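PDB 5VF5: SM80.1 Vicilin from Solanum melongena, which probably serves as a seed storage protein of the 7S vicilin class, built from two cupin domains and carrying a bound copper ion. Local coordinates for residues Lys35-Gln38 with Leu43-Ile46; Asn352-Ala355 with Asn359-Arg362; Phe373-Pro376 with Glu382-Gln385. All blocks are in the same frame, centred on the assembly; numbering follows the deposited sequence.

Interaction 1 lies in the loop between strands 28-32 and 49-56, and its side chains reach strands 265-272 and 318-321, which belong to the second cupin range. Interaction 2 joins strand 351-353 to the loop before helix 366-373; interaction 3 joins the end of that helix and the following turn to helix 377-385. Interactions 2 and 3 touch: Trp361 CD2 is 3.5 Å from Phe384 CE2, and Trp361 CH2 is 3.6 Å from Phe373 CZ. Their centres are 14 Å apart. Interaction 1 is separate, its nearest atoms about 17 Å from interaction 2. The copper ion, bound by Cys281, His283 and His325, is about 9 Å from the Leu43 side chain and about 13 Å from that of Leu354.

Interaction 1. Residues Lys35-Gln38 with Leu43-Ile46; sequences KFTQ and LRGI
The ring of Phe36 takes Ile46 CD1 over one face. This methyl sits 3.8 Å from the ring centroid and 20° off the ring normal, a CH-pi contact. It is shifted toward the rim on the CD2 side, and Phe36 CD2 is its nearest ring atom at 3.6 Å. Beyond the two segments, Phe14 meets the same ring edge-to-face. Ile46 reaches the ring through its longer branch. CG1 lies between the backbone N and the carbonyl carbon (chi1 65°), and the chain then extends to CD1 (chi2 170°). The two side chains run obliquely to one another.

Leu43 meets the CB and backbone O of Phe36. Its CB is 3.8 Å from Phe36 CB, and its CD1 packs 3.4 Å from Phe36 O. Thr37 adds a smaller contact: its methyl CG2 rests 3.6 Å from Arg44 CA, beside the start of the arginine side chain. No hydrogen bond joins the two segments. Each has its own backbone bond instead, Gln38 N to Lys35 O and Ile46 N to Leu43 O, both 3.0 Å. The contact between them is mainly van der Waals packing, mostly of apolar groups, between two compact turns, the second containing the end of a 3-10 segment.

Both turns belong to the connection between strands 28-32 and 49-56. Phe36, Leu43 and Ile46 all touch Val320 of strand 318-321, while Phe36 also reaches Val267 and Ile46 reaches Thr265 on strand 265-272. Those strands belong to the second cupin range, so the loop lies between the two cupin halves of this bicupin vicilin chain.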
ATOM      1  N   LYS A  35       1.550 -13.013  -6.081  1.00 12.89           N
ATOM      2  CA  LYS A  35       0.135 -12.893  -6.362  1.00 13.62           C
ATOM      3  C   LYS A  35      -0.688 -13.333  -5.170  1.00 13.86           C
ATOM      4  O   LYS A  35      -0.322 -14.296  -4.477  1.00 15.46           O
ATOM      5  CB  LYS A  35      -0.260 -13.785  -7.541  1.00 17.46           C
ATOM      6  CG  LYS A  35       0.146 -13.220  -8.869  1.00 19.60           C
ATOM      7  CD  LYS A  35      -0.370 -14.072 -10.028  1.00 23.39           C
ATOM      8  CE  LYS A  35      -1.898 -14.236 -10.014  1.00 25.02           C
ATOM      9  NZ  LYS A  35      -2.415 -14.934 -11.223  1.00 31.64           N
ATOM     10  N   PHE A  36      -1.796 -12.670  -4.913  1.00 13.49           N
ATOM     11  CA  PHE A  36      -2.567 -12.994  -3.707  1.00 15.04           C
ATOM     12  C   PHE A  36      -3.173 -14.394  -3.699  1.00 17.16           C
ATOM     13  O   PHE A  36      -3.435 -14.962  -2.629  1.00 20.34           O
ATOM     14  CB  PHE A  36      -3.642 -11.952  -3.517  1.00 14.21           C
ATOM     15  CG  PHE A  36      -3.103 -10.630  -3.096  1.00 13.47           C
ATOM     16  CD1 PHE A  36      -2.525 -10.470  -1.823  1.00 15.38           C
ATOM     17  CD2 PHE A  36      -3.193  -9.529  -3.900  1.00 13.71           C
ATOM     18  CE1 PHE A  36      -2.072  -9.243  -1.429  1.00 15.58           C
ATOM     19  CE2 PHE A  36      -2.698  -8.304  -3.498  1.00 14.49           C
ATOM     20  CZ  PHE A  36      -2.159  -8.166  -2.246  1.00 15.58           C
ATOM     21  N   THR A  37      -3.368 -14.920  -4.881  1.00 16.00           N
ATOM     22  CA  THR A  37      -3.868 -16.285  -5.077  1.00 17.92           C
ATOM     23  C   THR A  37      -2.804 -17.366  -4.960  1.00 20.59           C
ATOM     24  O   THR A  37      -3.149 -18.555  -5.097  1.00 22.39           O
ATOM     25  CB  THR A  37      -4.543 -16.366  -6.446  1.00 18.85           C
ATOM     26  OG1 THR A  37      -3.662 -15.790  -7.427  1.00 21.93           O
ATOM     27  CG2 THR A  37      -5.872 -15.576  -6.436  1.00 21.35           C
ATOM     28  N   GLN A  38      -1.550 -16.986  -4.682  1.00 20.95           N
ATOM     29  CA  GLN A  38      -0.456 -17.992  -4.524  1.00 22.49           C
ATOM     30  C   GLN A  38      -0.803 -19.144  -3.612  1.00 23.37           C
ATOM     31  O   GLN A  38      -0.544 -20.277  -3.990  1.00 28.76           O
ATOM     32  CB  GLN A  38       0.855 -17.342  -4.039  1.00 28.19           C
ATOM     33  CG  GLN A  38       2.033 -18.294  -3.877  1.00 28.59           C
ATOM     34  CD  GLN A  38       3.175 -17.672  -3.079  1.00 29.49           C
ATOM     35  OE1 GLN A  38       2.986 -17.128  -1.959  1.00 29.22           O
ATOM     36  NE2 GLN A  38       4.366 -17.741  -3.650  1.00 32.23           N
ATOM     37  N   LEU A  43      -8.614 -15.274  -2.166  1.00 14.94           N
ATOM     38  CA  LEU A  43      -8.185 -13.962  -2.651  1.00 13.41           C
ATOM     39  C   LEU A  43      -8.311 -13.753  -4.166  1.00 13.42           C
ATOM     40  O   LEU A  43      -7.812 -12.745  -4.688  1.00 12.99           O
ATOM     41  CB  LEU A  43      -6.762 -13.719  -2.167  1.00 16.53           C
ATOM     42  CG  LEU A  43      -6.671 -13.691  -0.635  1.00 21.71           C
ATOM     43  CD1 LEU A  43      -5.269 -13.357  -0.199  1.00 28.04           C
ATOM     44  CD2 LEU A  43      -7.611 -12.687   0.021  1.00 25.48           C
ATOM     45  N   ARG A  44      -9.060 -14.616  -4.846  1.00 13.63           N
ATOM     46  CA  ARG A  44      -9.285 -14.475  -6.294  0.70 14.76           C
ATOM     47  C   ARG A  44      -9.902 -13.116  -6.729  1.00 13.17           C
ATOM     48  O   ARG A  44      -9.719 -12.594  -7.842  1.00 16.79           O
ATOM     49  CB  ARG A  44     -10.174 -15.596  -6.826  0.70 20.37           C
ATOM     50  CG  ARG A  44      -9.513 -16.733  -7.563  0.70 27.82           C
ATOM     51  CD  ARG A  44     -10.580 -17.685  -8.128  0.70 26.95           C
ATOM     52  NE  ARG A  44     -11.133 -17.222  -9.392  0.70 26.72           N
ATOM     53  CZ  ARG A  44     -12.326 -17.541  -9.905  0.70 24.32           C
ATOM     54  NH1 ARG A  44     -13.180 -18.330  -9.260  0.70 23.67           N
ATOM     55  NH2 ARG A  44     -12.694 -17.007 -11.070  0.70 22.53           N
ATOM     56  N   GLY A  45     -10.684 -12.561  -5.802  1.00 13.75           N
ATOM     57  CA  GLY A  45     -11.333 -11.261  -6.040  1.00 13.84           C
ATOM     58  C   GLY A  45     -10.389 -10.083  -6.183  1.00 14.22           C
ATOM     59  O   GLY A  45     -10.782  -9.029  -6.662  1.00 16.69           O
ATOM     60  N   ILE A  46      -9.128 -10.259  -5.766  1.00 12.24           N
ATOM     61  CA  ILE A  46      -8.099  -9.239  -5.896  1.00 12.19           C
ATOM     62  C   ILE A  46      -6.894  -9.723  -6.694  1.00 12.00           C
ATOM     63  O   ILE A  46      -5.820  -9.134  -6.589  1.00 11.65           O
ATOM     64  CB  ILE A  46      -7.699  -8.651  -4.530  1.00 13.33           C
ATOM     65  CG1 ILE A  46      -7.026  -9.681  -3.614  1.00 12.60           C
ATOM     66  CG2 ILE A  46      -8.902  -7.999  -3.890  1.00 13.50           C
ATOM     67  CD1 ILE A  46      -6.400  -9.053  -2.367  1.00 13.55           C
TER

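Interaction 2. Residues Asn352-Ala355 with Asn359-Arg362; sequences NFLA and NIWR
Ile360 N donates a hydrogen bond to Phe353 O, 3.0 Å long and fairly straight, with 161° at the hydrogen. It is the one hydrogen bond across the contact. Aliphatic groups gather round the same oxygen: Asn359 CB comes within 3.3 Å of Phe353 O, and Ile360 CG1 and CG2 also lie close to it.

The two branches of Ile360 then part. CG2 packs 3.6 Å from Asn352 OD1 in the conformer described, with the two side chains at about a right angle. CD1 meets Leu354 CD2 at 3.8 Å, and here the side chains lie alongside each other and point the same way. This split follows from the first torsion. CG1 sits between the backbone N and the carbonyl carbon (chi1 61°), while CG2 is opposite the carbonyl carbon.

Asn359 sets the turn that presents Ile360. Its OD1 accepts from Trp361 N at 2.9 Å, with the donor well above the amide carbonyl plane. The other end of the amide, ND2, bonds to Gly356 O in the connecting loop. The side-chain amide is thus gripped at both ends. Behind this, Arg362 N bonds to Asn359 O.

Strand 254-261 holds the first segment from outside, through backbone bonds of Asn352 with Tyr260 and of Leu354 with Pro258. The Phe353 ring turns away from Ile360 and meets Tyr391 and Phe220 edge-to-face. Asn359 thus forms an Asx turn at the start of a 3-10 segment, in the loop that leads from strand 351-353, paired antiparallel with strand 254-261 in the second cupin domain, to helix 366-373.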
ATOM      1  N   ASN A 352     -18.398   0.413   8.950  1.00 10.18           N
ATOM      2  CA  ASN A 352     -19.486   0.087   9.857  0.60 10.25           C
ATOM      3  C   ASN A 352     -18.895  -0.345  11.176  1.00  9.41           C
ATOM      4  O   ASN A 352     -18.334  -1.468  11.283  1.00 10.84           O
ATOM      5  CB  ASN A 352     -20.293  -1.080   9.293  0.60 12.28           C
ATOM      6  CG  ASN A 352     -21.068  -0.705   8.054  0.60 12.89           C
ATOM      7  OD1 ASN A 352     -22.260  -0.433   8.121  0.60 15.24           O
ATOM      8  ND2 ASN A 352     -20.379  -0.657   6.917  0.60 12.70           N
ATOM      9  N   PHE A 353     -18.998   0.482  12.212  1.00  9.46           N
ATOM     10  CA  PHE A 353     -18.466   0.140  13.516  1.00 10.17           C
ATOM     11  C   PHE A 353     -19.477  -0.688  14.279  1.00 10.18           C
ATOM     12  O   PHE A 353     -20.685  -0.546  14.117  1.00 11.70           O
ATOM     13  CB  PHE A 353     -18.090   1.417  14.287  1.00 10.23           C
ATOM     14  CG  PHE A 353     -16.799   1.989  13.819  1.00 11.18           C
ATOM     15  CD1 PHE A 353     -16.752   2.856  12.722  1.00 11.56           C
ATOM     16  CD2 PHE A 353     -15.599   1.557  14.383  1.00 11.23           C
ATOM     17  CE1 PHE A 353     -15.547   3.333  12.254  1.00 13.24           C
ATOM     18  CE2 PHE A 353     -14.389   2.008  13.879  1.00 13.84           C
ATOM     19  CZ  PHE A 353     -14.376   2.898  12.824  1.00 13.50           C
ATOM     20  N   LEU A 354     -18.942  -1.636  15.051  1.00  9.86           N
ATOM     21  CA  LEU A 354     -19.735  -2.650  15.719  1.00  9.72           C
ATOM     22  C   LEU A 354     -19.853  -2.452  17.231  1.00  9.71           C
ATOM     23  O   LEU A 354     -20.538  -3.235  17.913  1.00 11.13           O
ATOM     24  CB  LEU A 354     -19.115  -4.005  15.411  1.00 10.45           C
ATOM     25  CG  LEU A 354     -19.146  -4.360  13.923  1.00 10.98           C
ATOM     26  CD1 LEU A 354     -18.187  -5.525  13.645  1.00 11.47           C
ATOM     27  CD2 LEU A 354     -20.540  -4.692  13.478  1.00 12.91           C
ATOM     28  N   ALA A 355     -19.193  -1.432  17.750  1.00 10.71           N
ATOM     29  CA  ALA A 355     -19.271  -1.027  19.175  1.00 11.84           C
ATOM     30  C   ALA A 355     -18.868   0.431  19.223  1.00 13.48           C
ATOM     31  O   ALA A 355     -18.317   0.944  18.260  1.00 13.72           O
ATOM     32  CB  ALA A 355     -18.327  -1.848  20.008  1.00 12.50           C
ATOM     33  N   ASN A 359     -22.124   3.563  16.184  1.00 13.02           N
ATOM     34  CA  ASN A 359     -22.039   2.209  15.655  1.00 12.41           C
ATOM     35  C   ASN A 359     -23.337   1.829  14.985  1.00 11.80           C
ATOM     36  O   ASN A 359     -24.324   2.548  15.125  1.00 12.94           O
ATOM     37  CB  ASN A 359     -21.629   1.229  16.748  1.00 13.62           C
ATOM     38  CG  ASN A 359     -22.769   0.784  17.615  1.00 15.66           C
ATOM     39  OD1 ASN A 359     -23.324  -0.259  17.384  1.00 22.13           O
ATOM     40  ND2 ASN A 359     -23.088   1.528  18.607  1.00 27.42           N
ATOM     41  N   ILE A 360     -23.383   0.695  14.286  1.00 11.39           N
ATOM     42  CA  ILE A 360     -24.578   0.338  13.556  1.00 11.79           C
ATOM     43  C   ILE A 360     -25.813   0.178  14.422  1.00 11.92           C
ATOM     44  O   ILE A 360     -26.928   0.433  13.958  1.00 12.33           O
ATOM     45  CB  ILE A 360     -24.379  -0.883  12.669  1.00 14.18           C
ATOM     46  CG1 ILE A 360     -24.008  -2.116  13.484  1.00 14.74           C
ATOM     47  CG2 ILE A 360     -23.354  -0.548  11.582  1.00 16.81           C
ATOM     48  CD1 ILE A 360     -24.040  -3.404  12.702  1.00 19.97           C
ATOM     49  N   TRP A 361     -25.632  -0.233  15.679  1.00 10.66           N
ATOM     50  CA  TRP A 361     -26.774  -0.491  16.554  1.00 12.21           C
ATOM     51  C   TRP A 361     -27.503   0.791  16.939  1.00 12.87           C
ATOM     52  O   TRP A 361     -28.678   0.749  17.353  1.00 14.08           O
ATOM     53  CB  TRP A 361     -26.377  -1.301  17.776  1.00 14.32           C
ATOM     54  CG  TRP A 361     -25.964  -2.688  17.418  1.00 12.71           C
ATOM     55  CD1 TRP A 361     -24.693  -3.131  17.219  1.00 14.49           C
ATOM     56  CD2 TRP A 361     -26.806  -3.807  17.224  1.00 11.53           C
ATOM     57  NE1 TRP A 361     -24.683  -4.448  16.918  1.00 14.33           N
ATOM     58  CE2 TRP A 361     -25.975  -4.901  16.897  1.00 12.00           C
ATOM     59  CE3 TRP A 361     -28.183  -4.009  17.275  1.00 13.48           C
ATOM     60  CZ2 TRP A 361     -26.481  -6.157  16.639  1.00 14.07           C
ATOM     61  CZ3 TRP A 361     -28.669  -5.267  17.016  1.00 13.62           C
ATOM     62  CH2 TRP A 361     -27.831  -6.311  16.671  1.00 13.90           C
ATOM     63  N   ARG A 362     -26.847   1.932  16.765  1.00 13.18           N
ATOM     64  CA  ARG A 362     -27.524   3.237  16.937  0.50 13.00           C
ATOM     65  C   ARG A 362     -28.736   3.360  16.023  1.00 14.47           C
ATOM     66  O   ARG A 362     -29.673   4.130  16.324  1.00 17.46           O
ATOM     67  CB  ARG A 362     -26.587   4.448  16.641  0.50 13.02           C
ATOM     68  CG  ARG A 362     -25.511   4.701  17.668  0.50 11.49           C
ATOM     69  CD  ARG A 362     -26.059   5.188  19.016  0.50 12.63           C
ATOM     70  NE  ARG A 362     -26.671   6.518  18.961  0.50 15.65           N
ATOM     71  CZ  ARG A 362     -26.006   7.661  19.077  0.50 14.94           C
ATOM     72  NH1 ARG A 362     -24.685   7.658  19.258  0.50 14.15           N
ATOM     73  NH2 ARG A 362     -26.670   8.815  19.024  0.50 17.33           N
TER

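Interaction 3. Residues Phe373-Pro376 with Glu382-Gln385; sequences FNMP and EIFQ
Phe373 and Phe384 meet through their outer ring atoms, Phe373 CE2 lying 3.7 Å from Phe384 CZ. The side chains come from opposite directions. The ring planes stand at 81° with centroids 5.8 Å apart, an oblique pairing. In the conformer described, the Phe384 ring lies nearly in the plane of its CA-CB bond (chi2 7°), which sets its CE2 4.0 Å from Phe373 CE2.

Met375 and Ile383 make the second contact, between their end methyls: Met375 CE is 3.9 Å from Ile383 CD1. Met375 runs straight through chi2, then bends at the sulfur (chi3 -76°). The bend carries CE toward helix 377-385, where the two side chains cross at about a right angle. Both contacts hold for the conformers described and may differ in the alternates of Met375 and Phe384.

Val380 of the same helix touches both Phe373 and Met375, and Trp361 meets both phenylalanine rings. The contact joins the C-terminal end of helix 366-373 and the turn after it to helix 377-385. With no hydrogen bond or salt bridge between the segments and only 122 Å² buried at the surface, a few van der Waals touches fix little, consistent with those alternate conformers.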
ATOM      1  N   PHE A 373     -31.268 -10.506  20.633  1.00 13.61           N
ATOM      2  CA  PHE A 373     -30.493 -11.130  21.704  1.00 14.70           C
ATOM      3  C   PHE A 373     -31.308 -11.831  22.769  1.00 16.81           C
ATOM      4  O   PHE A 373     -30.730 -12.317  23.729  1.00 19.09           O
ATOM      5  CB  PHE A 373     -29.556 -10.097  22.333  1.00 16.08           C
ATOM      6  CG  PHE A 373     -28.590  -9.503  21.348  1.00 14.00           C
ATOM      7  CD1 PHE A 373     -27.611 -10.278  20.749  1.00 16.82           C
ATOM      8  CD2 PHE A 373     -28.713  -8.195  20.955  1.00 16.37           C
ATOM      9  CE1 PHE A 373     -26.757  -9.743  19.823  1.00 15.12           C
ATOM     10  CE2 PHE A 373     -27.849  -7.654  20.031  1.00 16.06           C
ATOM     11  CZ  PHE A 373     -26.891  -8.430  19.446  1.00 15.28           C
ATOM     12  N   ASN A 374     -32.620 -11.934  22.571  1.00 16.97           N
ATOM     13  CA  ASN A 374     -33.503 -12.627  23.514  1.00 15.95           C
ATOM     14  C   ASN A 374     -33.275 -12.091  24.928  1.00 18.20           C
ATOM     15  O   ASN A 374     -33.111 -12.855  25.873  1.00 21.58           O
ATOM     16  CB  ASN A 374     -33.293 -14.147  23.472  1.00 19.05           C
ATOM     17  CG  ASN A 374     -34.347 -14.898  24.257  1.00 22.91           C
ATOM     18  OD1 ASN A 374     -35.454 -14.411  24.469  1.00 24.83           O
ATOM     19  ND2 ASN A 374     -33.985 -16.096  24.719  1.00 30.40           N
ATOM     20  N   MET A 375     -33.277 -10.757  25.034  1.00 19.13           N
ATOM     21  CA  MET A 375     -33.219 -10.107  26.325  1.00 21.31           C
ATOM     22  C   MET A 375     -33.895  -8.765  26.229  1.00 17.58           C
ATOM     23  O   MET A 375     -34.078  -8.249  25.135  1.00 19.98           O
ATOM     24  CB  MET A 375     -31.799  -9.999  26.893  0.50 28.87           C
ATOM     25  CG  MET A 375     -30.708  -9.726  25.917  0.50 27.48           C
ATOM     26  SD  MET A 375     -29.124  -9.771  26.780  0.50 24.32           S
ATOM     27  CE  MET A 375     -29.158  -8.195  27.630  0.50 25.06           C
ATOM     28  N   PRO A 376     -34.302  -8.203  27.379  1.00 18.30           N
ATOM     29  CA  PRO A 376     -35.087  -6.985  27.305  1.00 18.16           C
ATOM     30  C   PRO A 376     -34.357  -5.883  26.530  1.00 17.26           C
ATOM     31  O   PRO A 376     -33.188  -5.633  26.754  1.00 16.53           O
ATOM     32  CB  PRO A 376     -35.305  -6.633  28.784  1.00 20.78           C
ATOM     33  CG  PRO A 376     -35.243  -7.965  29.491  1.00 22.25           C
ATOM     34  CD  PRO A 376     -34.191  -8.722  28.756  1.00 20.17           C
ATOM     35  N   GLU A 382     -28.786  -0.487  27.263  1.00 19.78           N
ATOM     36  CA  GLU A 382     -27.897  -0.082  28.348  1.00 21.09           C
ATOM     37  C   GLU A 382     -26.472  -0.602  28.090  1.00 20.60           C
ATOM     38  O   GLU A 382     -25.497   0.172  28.194  1.00 23.08           O
ATOM     39  CB  GLU A 382     -28.431  -0.558  29.700  1.00 25.33           C
ATOM     40  CG  GLU A 382     -27.544  -0.181  30.884  1.00 34.91           C
ATOM     41  CD  GLU A 382     -28.085  -0.632  32.239  1.00 46.44           C
ATOM     42  OE1 GLU A 382     -29.317  -0.658  32.432  1.00 56.38           O
ATOM     43  OE2 GLU A 382     -27.263  -0.943  33.131  1.00 59.24           O
ATOM     44  N   ILE A 383     -26.342  -1.870  27.703  1.00 18.97           N
ATOM     45  CA  ILE A 383     -25.034  -2.452  27.500  1.00 20.95           C
ATOM     46  C   ILE A 383     -24.333  -1.783  26.333  1.00 20.71           C
ATOM     47  O   ILE A 383     -23.176  -1.411  26.424  1.00 20.29           O
ATOM     48  CB  ILE A 383     -25.128  -3.981  27.316  1.00 20.72           C
ATOM     49  CG1 ILE A 383     -25.548  -4.631  28.635  1.00 21.41           C
ATOM     50  CG2 ILE A 383     -23.816  -4.557  26.791  1.00 21.17           C
ATOM     51  CD1 ILE A 383     -26.014  -6.058  28.474  1.00 25.68           C
ATOM     52  N   PHE A 384     -25.074  -1.550  25.254  1.00 19.65           N
ATOM     53  CA  PHE A 384     -24.503  -0.923  24.058  0.60 18.83           C
ATOM     54  C   PHE A 384     -24.128   0.579  24.177  1.00 22.96           C
ATOM     55  O   PHE A 384     -23.358   1.146  23.387  1.00 27.31           O
ATOM     56  CB  PHE A 384     -25.448  -1.136  22.878  0.60 20.18           C
ATOM     57  CG  PHE A 384     -25.446  -2.531  22.337  0.60 19.39           C
ATOM     58  CD1 PHE A 384     -24.756  -3.559  22.967  0.60 24.38           C
ATOM     59  CD2 PHE A 384     -26.172  -2.831  21.203  0.60 23.60           C
ATOM     60  CE1 PHE A 384     -24.763  -4.839  22.457  0.60 24.04           C
ATOM     61  CE2 PHE A 384     -26.181  -4.115  20.694  0.60 21.18           C
ATOM     62  CZ  PHE A 384     -25.470  -5.124  21.317  0.60 21.40           C
ATOM     63  N   GLN A 385     -24.666   1.219  25.208  1.00 23.07           N
ATOM     64  CA  GLN A 385     -24.370   2.617  25.506  1.00 26.21           C
ATOM     65  C   GLN A 385     -23.284   2.803  26.564  1.00 23.22           C
ATOM     66  O   GLN A 385     -22.858   3.917  26.830  1.00 24.21           O
ATOM     67  CB  GLN A 385     -25.656   3.351  25.901  1.00 31.79           C
ATOM     68  CG  GLN A 385     -26.427   3.832  24.673  1.00 46.62           C
ATOM     69  CD  GLN A 385     -27.921   3.722  24.832  1.00 58.78           C
ATOM     70  OE1 GLN A 385     -28.453   3.900  25.932  1.00 57.94           O
ATOM     71  NE2 GLN A 385     -28.612   3.423  23.728  1.00 60.01           N
TER